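Local structure of purine nucleoside phosphorylase (Schistosoma mansoni, 5KO5) at residues N117-I122 with G192-N197; G136-P141 with L214-V219; N166-L171 with S222-V227; N245-D250 with V255-E260. The protein probably catalyses the reversible phosphorolysis of purine nucleosides to free base and ribose 1-phosphate, and binds cytosine in the base pocket captured here. All coordinates share one frame; numbering follows the deposited sequence. Where two conformers were deposited one is given.

Interaction 1 (N117-I122 with G192-N197). With CYT (6-aminopyrimidin-2(1H)-one), chain B; EDO (1,2-ethanediol), chain C.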
loop_
_atom_site.group_PDB
_atom_site.type_symbol
_atom_site.label_atom_id
_atom_site.label_comp_id
_atom_site.label_asym_id
_atom_site.label_seq_id
_atom_site.Cartn_x
_atom_site.Cartn_y
_atom_site.Cartn_z
ATOM N N ASN A 117 4.628 -21.786 -4.494
ATOM C CA ASN A 117 4.656 -20.612 -5.350
ATOM C C ASN A 117 6.013 -20.544 -6.041
ATOM O O ASN A 117 6.954 -21.251 -5.673
ATOM C CB ASN A 117 4.337 -19.319 -4.574
ATOM C CG ASN A 117 5.374 -18.980 -3.512
ATOM O OD1 ASN A 117 6.556 -18.799 -3.808
ATOM N ND2 ASN A 117 4.925 -18.861 -2.269
ATOM N N LEU A 118 6.090 -19.702 -7.067
ATOM C CA LEU A 118 7.351 -19.340 -7.702
ATOM C C LEU A 118 7.743 -17.958 -7.201
ATOM O O LEU A 118 6.894 -17.067 -7.085
ATOM C CB LEU A 118 7.214 -19.311 -9.229
ATOM C CG LEU A 118 7.526 -20.571 -10.043
ATOM C CD1 LEU A 118 8.984 -20.992 -9.897
ATOM C CD2 LEU A 118 6.614 -21.702 -9.669
ATOM N N ALA A 119 9.020 -17.779 -6.871
ATOM C CA ALA A 119 9.432 -16.530 -6.248
ATOM C C ALA A 119 10.820 -16.119 -6.720
ATOM O O ALA A 119 11.589 -16.932 -7.235
ATOM C CB ALA A 119 9.441 -16.663 -4.716
ATOM N N GLY A 120 11.134 -14.837 -6.541
ATOM C CA GLY A 120 12.486 -14.354 -6.738
ATOM C C GLY A 120 13.321 -14.497 -5.472
ATOM O O GLY A 120 12.855 -14.192 -4.373
ATOM N N GLY A 121 14.557 -14.948 -5.646
ATOM C CA GLY A 121 15.475 -15.033 -4.519
ATOM C C GLY A 121 16.160 -13.698 -4.264
ATOM O O GLY A 121 16.653 -13.051 -5.195
ATOM N N ILE A 122 16.188 -13.288 -3.001
ATOM C CA ILE A 122 16.886 -12.087 -2.560
ATOM C C ILE A 122 18.156 -12.443 -1.796
ATOM O O ILE A 122 19.227 -11.902 -2.068
ATOM C CB ILE A 122 15.959 -11.200 -1.701
ATOM C CG1 ILE A 122 14.702 -10.794 -2.472
ATOM C CG2 ILE A 122 16.714 -9.971 -1.209
ATOM C CD1 ILE A 122 14.969 -9.854 -3.655
ATOM N N GLY A 192 13.212 -19.221 4.936
ATOM C CA GLY A 192 13.366 -17.790 4.769
ATOM C C GLY A 192 12.070 -17.024 4.903
ATOM O O GLY A 192 10.978 -17.594 5.020
ATOM N N VAL A 193 12.224 -15.704 4.853
ATOM C CA VAL A 193 11.129 -14.749 4.993
ATOM C C VAL A 193 10.669 -14.321 3.606
ATOM O O VAL A 193 11.492 -13.951 2.756
ATOM C CB VAL A 193 11.591 -13.522 5.799
ATOM C CG1 VAL A 193 10.513 -12.426 5.798
ATOM C CG2 VAL A 193 11.959 -13.926 7.217
ATOM N N TYR A 194 9.355 -14.347 3.385
ATOM C CA TYR A 194 8.745 -14.037 2.092
ATOM C C TYR A 194 8.203 -12.610 2.088
ATOM O O TYR A 194 7.359 -12.253 2.918
ATOM C CB TYR A 194 7.608 -15.029 1.840
ATOM C CG TYR A 194 6.847 -14.913 0.535
ATOM C CD1 TYR A 194 5.773 -14.037 0.413
ATOM C CD2 TYR A 194 7.147 -15.750 -0.539
ATOM C CE1 TYR A 194 5.051 -13.961 -0.765
ATOM C CE2 TYR A 194 6.427 -15.684 -1.728
ATOM C CZ TYR A 194 5.384 -14.786 -1.829
ATOM O OH TYR A 194 4.659 -14.722 -2.986
ATOM N N ALA A 195 8.660 -11.796 1.141
ATOM C CA ALA A 195 8.076 -10.474 0.950
ATOM C C ALA A 195 6.966 -10.577 -0.080
ATOM O O ALA A 195 7.188 -11.097 -1.174
ATOM C CB ALA A 195 9.122 -9.491 0.433
ATOM N N PHE A 196 5.785 -10.047 0.258
ATOM C CA PHE A 196 4.648 -10.022 -0.659
ATOM C C PHE A 196 4.672 -8.698 -1.414
ATOM O O PHE A 196 4.447 -7.634 -0.825
ATOM C CB PHE A 196 3.358 -10.204 0.138
ATOM C CG PHE A 196 2.080 -10.175 -0.682
ATOM C CD1 PHE A 196 2.060 -10.463 -2.051
ATOM C CD2 PHE A 196 0.877 -9.852 -0.052
ATOM C CE1 PHE A 196 0.860 -10.420 -2.767
ATOM C CE2 PHE A 196 -0.329 -9.812 -0.769
ATOM C CZ PHE A 196 -0.334 -10.112 -2.133
ATOM N N ASN A 197 5.015 -8.773 -2.709
ATOM C CA ASN A 197 4.860 -7.686 -3.677
ATOM C C ASN A 197 3.530 -7.881 -4.382
ATOM O O ASN A 197 3.324 -8.894 -5.050
ATOM C CB ASN A 197 5.985 -7.789 -4.710
ATOM C CG ASN A 197 5.751 -6.922 -5.934
ATOM O OD1 ASN A 197 5.097 -5.881 -5.851
ATOM N ND2 ASN A 197 6.309 -7.337 -7.080
HETATM N N3 CYT B . 9.368 -12.720 -8.820
HETATM C C4 CYT B . 10.223 -13.541 -9.430
HETATM N N1 CYT B . 7.686 -14.389 -8.996
HETATM C C2 CYT B . 8.086 -13.108 -8.599
HETATM O O2 CYT B . 7.267 -12.346 -8.075
HETATM N N4 CYT B . 11.469 -13.096 -9.631
HETATM C C5 CYT B . 9.837 -14.856 -9.834
HETATM C C6 CYT B . 8.570 -15.228 -9.605
HETATM C C1 EDO C . 3.227 -17.174 -7.212
HETATM O O1 EDO C . 2.698 -15.856 -7.402
HETATM C C2 EDO C . 2.409 -18.210 -7.952
HETATM O O2 EDO C . 3.287 -19.252 -8.370
HETATM O O HOH W 1 5.176 -16.167 -5.178
#
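Asn117 and Tyr194 reach for each other from opposite directions across the gap between strands 112-121 and 189-196. The amide of Asn117 meets the CE2 corner of the ring obliquely, the amide and ring planes 52° apart: ND2 comes to 3.6 Å from Tyr194 CE2, and OD1 is almost as near the same carbon. Tyr194 gets there because its CG is anti to the backbone N (chi1 -179°), which extends the ring from its strand toward 117-121. The methyl of Ala119 adds a looser apolar touch, its CB 4.4 Å from Tyr194 CE2. Polar ends are satisfied around this core. Asn117 OD1 bonds to Ser241 and ND2 to Thr223, which fixes the rotation of the amide, while Tyr194 OH is joined to Ser222 N. A water at the ring edge, in its plane, bridges the strands, 2.7 Å from Tyr194 OH and donating to Leu118 O, also at 2.7 Å. The backbone of the same strand also meets bound molecules: Leu118 N donates to O2 of an ethanediol, probably from the crystallisation liquor, at 3.1 Å, and Gly120 N lies 3.3 Å from C4 of cytosine, so that the backbone of this glycine is close against the base. The strands are not direct neighbours; short strand 218-220 pairs with both, and the curled mixed sheet of the purine nucleoside phosphorylase fold here lines the base pocket through Leu118, Ala119 and Gly120.

Interaction 2 (G136-P141 with L214-V219). With CYT (6-aminopyrimidin-2(1H)-one), chain B.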
loop_
_atom_site.group_PDB
_atom_site.type_symbol
_atom_site.label_atom_id
_atom_site.label_comp_id
_atom_site.label_asym_id
_atom_site.label_seq_id
_atom_site.Cartn_x
_atom_site.Cartn_y
_atom_site.Cartn_z
ATOM N N GLY A 136 8.078 -16.926 7.706
ATOM C CA GLY A 136 7.515 -15.650 8.110
ATOM C C GLY A 136 7.379 -14.797 6.872
ATOM O O GLY A 136 7.797 -15.191 5.774
ATOM N N HIS A 137 6.788 -13.612 7.040
ATOM C CA HIS A 137 6.573 -12.780 5.862
ATOM C C HIS A 137 6.632 -11.292 6.179
ATOM O O HIS A 137 6.499 -10.868 7.332
ATOM C CB HIS A 137 5.276 -13.128 5.117
ATOM C CG HIS A 137 4.010 -12.817 5.862
ATOM N ND1 HIS A 137 3.005 -13.747 6.013
ATOM C CD2 HIS A 137 3.554 -11.674 6.438
ATOM C CE1 HIS A 137 1.994 -13.205 6.666
ATOM N NE2 HIS A 137 2.298 -11.944 6.933
ATOM N N ILE A 138 6.819 -10.505 5.118
ATOM C CA ILE A 138 6.637 -9.056 5.161
ATOM C C ILE A 138 5.542 -8.725 4.160
ATOM O O ILE A 138 5.715 -8.901 2.948
ATOM C CB ILE A 138 7.924 -8.285 4.865
ATOM C CG1 ILE A 138 8.967 -8.635 5.934
ATOM C CG2 ILE A 138 7.633 -6.778 4.856
ATOM C CD1 ILE A 138 10.294 -7.956 5.766
ATOM N N ASN A 139 4.402 -8.290 4.667
ATOM C CA ASN A 139 3.172 -8.141 3.886
ATOM C C ASN A 139 3.034 -6.669 3.526
ATOM O O ASN A 139 2.362 -5.914 4.223
ATOM C CB ASN A 139 2.034 -8.603 4.789
ATOM C CG ASN A 139 0.667 -8.540 4.150
ATOM O OD1 ASN A 139 0.500 -8.267 2.959
ATOM N ND2 ASN A 139 -0.354 -8.809 4.974
ATOM N N PHE A 140 3.664 -6.256 2.423
ATOM C CA PHE A 140 3.560 -4.854 2.034
ATOM C C PHE A 140 2.121 -4.423 1.792
ATOM O O PHE A 140 1.749 -3.334 2.269
ATOM C CB PHE A 140 4.497 -4.546 0.862
ATOM C CG PHE A 140 5.953 -4.556 1.252
ATOM C CD1 PHE A 140 6.508 -3.473 1.925
ATOM C CD2 PHE A 140 6.750 -5.659 0.990
ATOM C CE1 PHE A 140 7.845 -3.485 2.301
ATOM C CE2 PHE A 140 8.079 -5.675 1.363
ATOM C CZ PHE A 140 8.628 -4.583 2.012
ATOM N N PRO A 141 1.271 -5.195 1.107
ATOM C CA PRO A 141 -0.142 -4.796 1.020
ATOM C C PRO A 141 -0.785 -4.628 2.387
ATOM O O PRO A 141 -1.537 -3.664 2.599
ATOM C CB PRO A 141 -0.775 -5.930 0.189
ATOM C CG PRO A 141 0.391 -6.403 -0.697
ATOM C CD PRO A 141 1.546 -6.400 0.289
ATOM N N LEU A 214 16.170 -5.123 4.075
ATOM C CA LEU A 214 15.089 -5.301 5.034
ATOM C C LEU A 214 14.971 -6.730 5.553
ATOM O O LEU A 214 13.976 -7.051 6.215
ATOM C CB LEU A 214 13.762 -4.834 4.440
ATOM C CG LEU A 214 13.767 -3.338 4.158
ATOM C CD1 LEU A 214 12.413 -2.888 3.661
ATOM C CD2 LEU A 214 14.174 -2.596 5.425
ATOM N N GLY A 215 15.961 -7.583 5.274
ATOM C CA GLY A 215 15.992 -8.946 5.759
ATOM C C GLY A 215 15.306 -9.974 4.880
ATOM O O GLY A 215 15.524 -11.177 5.078
ATOM N N CYS A 216 14.510 -9.537 3.904
ATOM C CA CYS A 216 13.716 -10.461 3.100
ATOM C C CYS A 216 14.599 -11.453 2.355
ATOM O O CYS A 216 15.630 -11.092 1.784
ATOM C CB CYS A 216 12.891 -9.695 2.069
ATOM S SG CYS A 216 11.771 -8.473 2.743
ATOM N N ASP A 217 14.170 -12.710 2.340
ATOM C CA ASP A 217 14.899 -13.752 1.629
ATOM C C ASP A 217 14.358 -14.039 0.241
ATOM O O ASP A 217 15.145 -14.387 -0.645
ATOM C CB ASP A 217 14.904 -15.043 2.453
ATOM C CG ASP A 217 15.569 -14.846 3.804
ATOM O OD1 ASP A 217 16.783 -14.554 3.805
ATOM O OD2 ASP A 217 14.903 -14.950 4.851
ATOM N N VAL A 218 13.041 -13.937 0.036
ATOM C CA VAL A 218 12.394 -14.213 -1.243
ATOM C C VAL A 218 11.284 -13.185 -1.433
ATOM O O VAL A 218 10.817 -12.572 -0.473
ATOM C CB VAL A 218 11.827 -15.651 -1.362
ATOM C CG1 VAL A 218 12.868 -16.688 -0.967
ATOM C CG2 VAL A 218 10.596 -15.818 -0.513
ATOM N N VAL A 219 10.875 -12.985 -2.687
ATOM C CA VAL A 219 9.788 -12.057 -3.002
ATOM C C VAL A 219 8.859 -12.701 -4.025
ATOM O O VAL A 219 9.310 -13.373 -4.962
ATOM C CB VAL A 219 10.320 -10.683 -3.477
ATOM C CG1 VAL A 219 11.169 -10.812 -4.744
ATOM C CG2 VAL A 219 9.176 -9.693 -3.700
HETATM N N3 CYT B . 9.368 -12.720 -8.820
HETATM C C4 CYT B . 10.223 -13.541 -9.430
HETATM N N1 CYT B . 7.686 -14.389 -8.996
HETATM C C2 CYT B . 8.086 -13.108 -8.599
HETATM O O2 CYT B . 7.267 -12.346 -8.075
HETATM N N4 CYT B . 11.469 -13.096 -9.631
HETATM C C5 CYT B . 9.837 -14.856 -9.834
HETATM C C6 CYT B . 8.570 -15.228 -9.605
#
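Ile138 meets both Leu214 and Cys216 through one apolar methyl, CD1. It lies 3.8 Å from Leu214 O and, in the Cys216 conformer given, 3.4 Å from Cys216 SG; that second distance is short for carbon and sulfur, and since the cysteine has two conformers its closeness is doubtful. Ile138 carries CG1 anti to its carbonyl carbon and then runs on extended (chi2 180°), which sends the terminal methyl across to the loop that follows helix 205-213. A looser apolar pair joins Phe140 to Leu214: CD1 of the leucine sits at the edge of the ring, near its plane, 4.5 Å from Phe140 CZ. One ring face is occupied from within its own segment, by Ile138 CG2 at 3.6 Å above the plane of the Phe140 ring and offset toward the rim.

These contacts join strand 131-139 of the mixed sheet of the phosphorylase superfamily fold, and the start of helix 140-143, to the loop before strand 218-220; Met210 of a neighbouring subunit packs on Ile138, Phe140 and Leu214, placing the cluster at the trimer interface.

Polar bonds lie around the cluster rather than across it. Asn139, at the N-cap of helix 140-143, accepts from Gly142 N through OD1. Asp217 splits its carboxylate between Val193 N and Asn123 ND2. At the far end, Val219 O comes to 3.8 Å from C2 of cytosine.

Interaction 3 (N166-L171 with S222-V227)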
loop_
_atom_site.group_PDB
_atom_site.type_symbol
_atom_site.label_atom_id
_atom_site.label_comp_id
_atom_site.label_asym_id
_atom_site.label_seq_id
_atom_site.Cartn_x
_atom_site.Cartn_y
_atom_site.Cartn_z
ATOM N N ASN A 166 2.557 -17.597 14.506
ATOM C CA ASN A 166 2.589 -19.021 14.191
ATOM C C ASN A 166 1.826 -19.318 12.906
ATOM O O ASN A 166 1.236 -20.390 12.751
ATOM C CB ASN A 166 2.066 -19.865 15.354
ATOM C CG ASN A 166 2.818 -19.602 16.646
ATOM O OD1 ASN A 166 2.213 -19.360 17.692
ATOM N ND2 ASN A 166 4.144 -19.637 16.577
ATOM N N ALA A 167 1.847 -18.371 11.968
ATOM C CA ALA A 167 1.152 -18.564 10.700
ATOM C C ALA A 167 1.756 -19.706 9.899
ATOM O O ALA A 167 1.028 -20.428 9.209
ATOM C CB ALA A 167 1.198 -17.273 9.889
ATOM N N TYR A 168 3.072 -19.893 9.986
ATOM C CA TYR A 168 3.789 -20.946 9.264
ATOM C C TYR A 168 4.201 -22.009 10.278
ATOM O O TYR A 168 5.189 -21.850 11.000
ATOM C CB TYR A 168 4.993 -20.349 8.542
ATOM C CG TYR A 168 4.593 -19.253 7.589
ATOM C CD1 TYR A 168 4.165 -19.560 6.301
ATOM C CD2 TYR A 168 4.597 -17.914 7.975
ATOM C CE1 TYR A 168 3.770 -18.575 5.410
ATOM C CE2 TYR A 168 4.198 -16.917 7.084
ATOM C CZ TYR A 168 3.780 -17.256 5.804
ATOM O OH TYR A 168 3.392 -16.283 4.913
ATOM N N ASP A 169 3.442 -23.104 10.321
ATOM C CA ASP A 169 3.616 -24.129 11.347
ATOM C C ASP A 169 5.038 -24.692 11.360
ATOM O O ASP A 169 5.569 -25.116 10.330
ATOM C CB ASP A 169 2.604 -25.245 11.093
ATOM C CG ASP A 169 2.570 -26.269 12.203
ATOM O OD1 ASP A 169 1.838 -26.052 13.191
ATOM O OD2 ASP A 169 3.280 -27.286 12.093
ATOM N N ARG A 170 5.652 -24.708 12.548
ATOM C CA ARG A 170 7.035 -25.163 12.656
ATOM C C ARG A 170 7.154 -26.659 12.401
ATOM O O ARG A 170 8.074 -27.102 11.702
ATOM C CB ARG A 170 7.595 -24.807 14.030
ATOM C CG ARG A 170 8.259 -23.445 14.096
ATOM C CD ARG A 170 7.556 -22.529 15.078
ATOM N NE ARG A 170 8.375 -21.365 15.403
ATOM C CZ ARG A 170 8.966 -21.170 16.576
ATOM N NH1 ARG A 170 8.819 -22.058 17.551
ATOM N NH2 ARG A 170 9.698 -20.083 16.779
ATOM N N LEU A 171 6.229 -27.451 12.946
ATOM C CA LEU A 171 6.301 -28.897 12.764
ATOM C C LEU A 171 6.183 -29.279 11.296
ATOM O O LEU A 171 6.835 -30.223 10.840
ATOM C CB LEU A 171 5.219 -29.585 13.590
ATOM C CG LEU A 171 5.440 -29.558 15.101
ATOM C CD1 LEU A 171 4.318 -30.292 15.824
ATOM C CD2 LEU A 171 6.794 -30.152 15.452
ATOM N N SER A 222 2.036 -13.722 -4.270
ATOM C CA SER A 222 0.911 -14.550 -3.870
ATOM C C SER A 222 1.106 -14.966 -2.423
ATOM O O SER A 222 1.922 -14.387 -1.699
ATOM C CB SER A 222 0.807 -15.780 -4.787
ATOM O OG SER A 222 1.886 -16.659 -4.542
ATOM N N THR A 223 0.333 -15.975 -2.019
ATOM C CA THR A 223 0.581 -16.807 -0.843
ATOM C C THR A 223 0.179 -16.137 0.464
ATOM O O THR A 223 -0.617 -16.697 1.219
ATOM C CB THR A 223 2.026 -17.297 -0.826
ATOM O OG1 THR A 223 2.234 -18.099 -2.000
ATOM C CG2 THR A 223 2.294 -18.147 0.411
ATOM N N VAL A 224 0.708 -14.948 0.745
ATOM C CA VAL A 224 0.405 -14.230 1.982
ATOM C C VAL A 224 -1.098 -14.026 2.195
ATOM O O VAL A 224 -1.577 -14.227 3.322
ATOM C CB VAL A 224 1.238 -12.940 2.084
ATOM C CG1 VAL A 224 0.733 -12.034 3.208
ATOM C CG2 VAL A 224 2.714 -13.291 2.296
ATOM N N PRO A 225 -1.896 -13.672 1.179
ATOM C CA PRO A 225 -3.345 -13.534 1.439
ATOM C C PRO A 225 -3.977 -14.834 1.897
ATOM O O PRO A 225 -4.727 -14.850 2.883
ATOM C CB PRO A 225 -3.907 -13.049 0.089
ATOM C CG PRO A 225 -2.711 -12.350 -0.571
ATOM C CD PRO A 225 -1.531 -13.204 -0.176
ATOM N N GLU A 226 -3.623 -15.939 1.241
ATOM C CA GLU A 226 -4.187 -17.232 1.618
ATOM C C GLU A 226 -3.718 -17.647 2.997
ATOM O O GLU A 226 -4.506 -18.201 3.778
ATOM C CB GLU A 226 -3.781 -18.301 0.600
ATOM C CG GLU A 226 -4.395 -18.122 -0.760
ATOM C CD GLU A 226 -3.465 -17.447 -1.738
ATOM O OE1 GLU A 226 -2.780 -16.497 -1.331
ATOM O OE2 GLU A 226 -3.425 -17.867 -2.918
ATOM N N VAL A 227 -2.436 -17.417 3.305
ATOM C CA VAL A 227 -1.898 -17.720 4.627
ATOM C C VAL A 227 -2.691 -17.002 5.707
ATOM O O VAL A 227 -3.013 -17.582 6.752
ATOM C CB VAL A 227 -0.403 -17.350 4.702
ATOM C CG1 VAL A 227 0.094 -17.462 6.137
ATOM C CG2 VAL A 227 0.425 -18.244 3.784
#
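The start of helix 224-232, where it packs on the turn leading into helix 170-182, forms a buried apolar junction in the phosphorylase fold beside the central mixed sheet. Tyr168 and Val227 carry it. Their side chains meet at about a right angle, and both valine methyls press on the phenol end of the ring: CG1 is 3.7 Å from Tyr168 CZ, and CG2 is equally near Tyr168 CE1. CG1 approaches the ring obliquely. Val227 presents this fork because CG1 is anti to the backbone N (chi1 171°) and CG2 anti to the carbonyl carbon, which leaves both branches facing the tyrosine. CG1 also touches Ala167, whose CB is 3.9 Å away, so this one methyl is held between a small residue and an aromatic ring. Val224, one turn earlier, lends a lighter contact. The phenol oxygen touches valine methyls, yet it bonds to a polar partner, His137 ND1 on strand 131-139, which fixes where the ring end lies. Thr223 is the N-cap residue of helix 224-232, though its side chain does not cap; the first turn is closed by Val227 N bonding to Thr223 O at 2.9 Å. Asp169 caps the other helix through OD2 and Leu172 N. Along the sheet, Val227 rests on Ile115 and Val237, while Glu226 forms a salt bridge with Arg86. The hydroxyls of Ser222 and Thr223 are hydrogen-bonded to each other, OG to OG1 at 2.9 Å, and Tyr168 OH ends 4.0 Å from Val224 CG2.

Interaction 4 (N245-D250 with V255-E260). With CYT (6-aminopyrimidin-2(1H)-one), chain B.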
loop_
_atom_site.group_PDB
_atom_site.type_symbol
_atom_site.label_atom_id
_atom_site.label_comp_id
_atom_site.label_asym_id
_atom_site.label_seq_id
_atom_site.Cartn_x
_atom_site.Cartn_y
_atom_site.Cartn_z
ATOM N N ASN A 245 14.890 -17.437 -9.839
ATOM C CA ASN A 245 16.064 -16.659 -10.201
ATOM C C ASN A 245 16.505 -15.956 -8.935
ATOM O O ASN A 245 15.726 -15.816 -7.993
ATOM C CB ASN A 245 15.707 -15.604 -11.257
ATOM C CG ASN A 245 14.786 -14.535 -10.708
ATOM O OD1 ASN A 245 13.635 -14.819 -10.365
ATOM N ND2 ASN A 245 15.291 -13.308 -10.587
ATOM N N ASN A 246 17.752 -15.509 -8.911
ATOM C CA ASN A 246 18.200 -14.629 -7.843
ATOM C C ASN A 246 18.175 -13.207 -8.376
ATOM O O ASN A 246 18.988 -12.839 -9.234
ATOM C CB ASN A 246 19.586 -14.993 -7.324
ATOM C CG ASN A 246 19.922 -14.222 -6.084
ATOM O OD1 ASN A 246 20.077 -13.010 -6.143
ATOM N ND2 ASN A 246 19.961 -14.901 -4.939
ATOM N N SER A 247 17.237 -12.411 -7.866
ATOM C CA SER A 247 17.031 -11.079 -8.420
ATOM C C SER A 247 18.171 -10.131 -8.089
ATOM O O SER A 247 18.409 -9.179 -8.836
ATOM C CB SER A 247 15.691 -10.514 -7.953
ATOM O OG SER A 247 14.645 -11.388 -8.342
ATOM N N ILE A 248 18.867 -10.352 -6.973
ATOM C CA ILE A 248 20.005 -9.501 -6.639
ATOM C C ILE A 248 21.148 -9.756 -7.610
ATOM O O ILE A 248 21.747 -8.823 -8.153
ATOM C CB ILE A 248 20.435 -9.729 -5.176
ATOM C CG1 ILE A 248 19.383 -9.179 -4.199
ATOM C CG2 ILE A 248 21.820 -9.121 -4.912
ATOM C CD1 ILE A 248 19.186 -7.673 -4.264
ATOM N N LEU A 249 21.448 -11.033 -7.851
ATOM C CA LEU A 249 22.468 -11.394 -8.823
ATOM C C LEU A 249 22.089 -10.906 -10.215
ATOM O O LEU A 249 22.931 -10.361 -10.940
ATOM C CB LEU A 249 22.651 -12.913 -8.807
ATOM C CG LEU A 249 23.983 -13.539 -9.187
ATOM C CD1 LEU A 249 25.106 -12.859 -8.439
ATOM C CD2 LEU A 249 23.933 -15.022 -8.846
ATOM N N ASP A 250 20.817 -11.063 -10.600
ATOM C CA ASP A 250 20.410 -10.635 -11.934
ATOM C C ASP A 250 20.566 -9.126 -12.097
ATOM O O ASP A 250 20.981 -8.651 -13.161
ATOM C CB ASP A 250 18.970 -11.048 -12.232
ATOM C CG ASP A 250 18.794 -12.552 -12.343
ATOM O OD1 ASP A 250 19.804 -13.269 -12.542
ATOM O OD2 ASP A 250 17.634 -12.999 -12.241
ATOM N N VAL A 255 20.554 -8.817 -15.973
ATOM C CA VAL A 255 19.812 -9.945 -16.529
ATOM C C VAL A 255 18.333 -9.765 -16.210
ATOM O O VAL A 255 17.962 -9.486 -15.061
ATOM C CB VAL A 255 20.337 -11.289 -15.989
ATOM C CG1 VAL A 255 19.382 -12.430 -16.336
ATOM C CG2 VAL A 255 21.726 -11.571 -16.539
ATOM N N SER A 256 17.489 -9.960 -17.218
ATOM C CA SER A 256 16.060 -9.725 -17.075
ATOM C C SER A 256 15.381 -10.871 -16.336
ATOM O O SER A 256 15.858 -12.008 -16.327
ATOM C CB SER A 256 15.424 -9.608 -18.456
ATOM O OG SER A 256 15.555 -10.832 -19.161
ATOM N N ILE A 257 14.249 -10.553 -15.722
ATOM C CA ILE A 257 13.338 -11.534 -15.136
ATOM C C ILE A 257 12.200 -11.741 -16.123
ATOM O O ILE A 257 11.709 -10.776 -16.720
ATOM C CB ILE A 257 12.793 -11.016 -13.791
ATOM C CG1 ILE A 257 13.936 -10.581 -12.856
ATOM C CG2 ILE A 257 11.907 -12.070 -13.134
ATOM C CD1 ILE A 257 13.452 -9.969 -11.538
ATOM N N ASN A 258 11.765 -12.988 -16.302
ATOM C CA ASN A 258 10.854 -13.287 -17.395
ATOM C C ASN A 258 9.974 -14.482 -17.034
ATOM O O ASN A 258 10.470 -15.479 -16.506
ATOM C CB ASN A 258 11.703 -13.554 -18.648
ATOM C CG ASN A 258 10.898 -14.051 -19.808
ATOM O OD1 ASN A 258 10.717 -15.251 -19.967
ATOM N ND2 ASN A 258 10.423 -13.134 -20.642
ATOM N N HIS A 259 8.669 -14.379 -17.320
ATOM C CA HIS A 259 7.749 -15.448 -16.921
ATOM C C HIS A 259 8.061 -16.763 -17.635
ATOM O O HIS A 259 7.848 -17.842 -17.067
ATOM C CB HIS A 259 6.281 -15.027 -17.130
ATOM C CG HIS A 259 5.293 -15.977 -16.522
ATOM N ND1 HIS A 259 5.269 -16.263 -15.174
ATOM C CD2 HIS A 259 4.305 -16.718 -17.079
ATOM C CE1 HIS A 259 4.308 -17.134 -14.925
ATOM N NE2 HIS A 259 3.707 -17.426 -16.064
ATOM N N GLU A 260 8.537 -16.699 -18.883
ATOM C CA GLU A 260 8.922 -17.927 -19.579
ATOM C C GLU A 260 10.103 -18.598 -18.888
ATOM O O GLU A 260 10.139 -19.831 -18.758
ATOM C CB GLU A 260 9.235 -17.648 -21.055
ATOM C CG GLU A 260 8.072 -17.111 -21.880
ATOM C CD GLU A 260 7.916 -15.601 -21.769
ATOM O OE1 GLU A 260 7.135 -15.143 -20.910
ATOM O OE2 GLU A 260 8.580 -14.871 -22.538
HETATM N N3 CYT B . 9.368 -12.720 -8.820
HETATM C C4 CYT B . 10.223 -13.541 -9.430
HETATM N N1 CYT B . 7.686 -14.389 -8.996
HETATM C C2 CYT B . 8.086 -13.108 -8.599
HETATM O O2 CYT B . 7.267 -12.346 -8.075
HETATM N N4 CYT B . 11.469 -13.096 -9.631
HETATM C C5 CYT B . 9.837 -14.856 -9.834
HETATM C C6 CYT B . 8.570 -15.228 -9.605
HETATM O O HOH W 2 16.138 -13.906 -14.222
#
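Asp250 and Val255 form the tight part of this contact. Asp250 CB comes to 3.4 Å from Val255 O, and the backbones close up through an almost straight bond of 2.8 Å from Val255 N to Asp250 O (178°). The side chain of Val255, at a partly exposed rim, crosses Asp250 at an oblique angle, its CG1 3.9 Å from Asp250 OD1. The looser side is held by water: one molecule donates to Asp250 OD2 and to Ser256 O, bridging the two segments, and Ser256 packs against Asp163 of a neighbouring subunit.

Toward the ligand, Asn245 and Ile257 cross at about a right angle, with Asn245 ND2 3.8 Å from Ile257 CG1. Ile257 CD1 lies 3.7 Å from Ser247 OG, and Ile257 CG2 lies 3.7 Å from N4 of cytosine. Asn245 takes the less usual chi1 of 67°, with CG between the backbone N and carbonyl carbon, and so aims its amide into the pocket. There ND2 donates to Asp250 OD2 at 2.9 Å, on the anti side of the carboxylate, and to Ser247 OG; both partners are tilted from the amide plane. Ser247 OG is bonded in turn to Glu203.

With both amide hydrogens of ND2 engaged, the flip of Asn245 is settled and OD1 is turned to the ligand, where it accepts from cytosine N4 at 2.9 Å (162°). Asp250 thus acts as a second-shell residue that orients the base-reading amide, which probably selects for a donor at that position of the base.

Interactions 1, 2 and 4 all reach cytosine: 117-122 passes along the base, Val219 of interaction 2 touches it from strand 218-220, and interaction 4 accepts a hydrogen bond from its amino group. Interactions 1 and 2 have centres 7 Å apart and are stitched by Val193 N to Asp217 OD2 and Ile122 N to Asp217 O, both 2.8 Å. Gly121 N to Asn245 O, also 2.8 Å, ties interaction 1 to interaction 4. Interaction 3 stands back from the base. It still meets interaction 1, with Phe196 CE2 3.5 Å from Pro225 CG, and interaction 2, with Asn139 CG 3.6 Å from Val224 CG1. Interactions 3 and 4 do not touch; their centres are 25 Å apart.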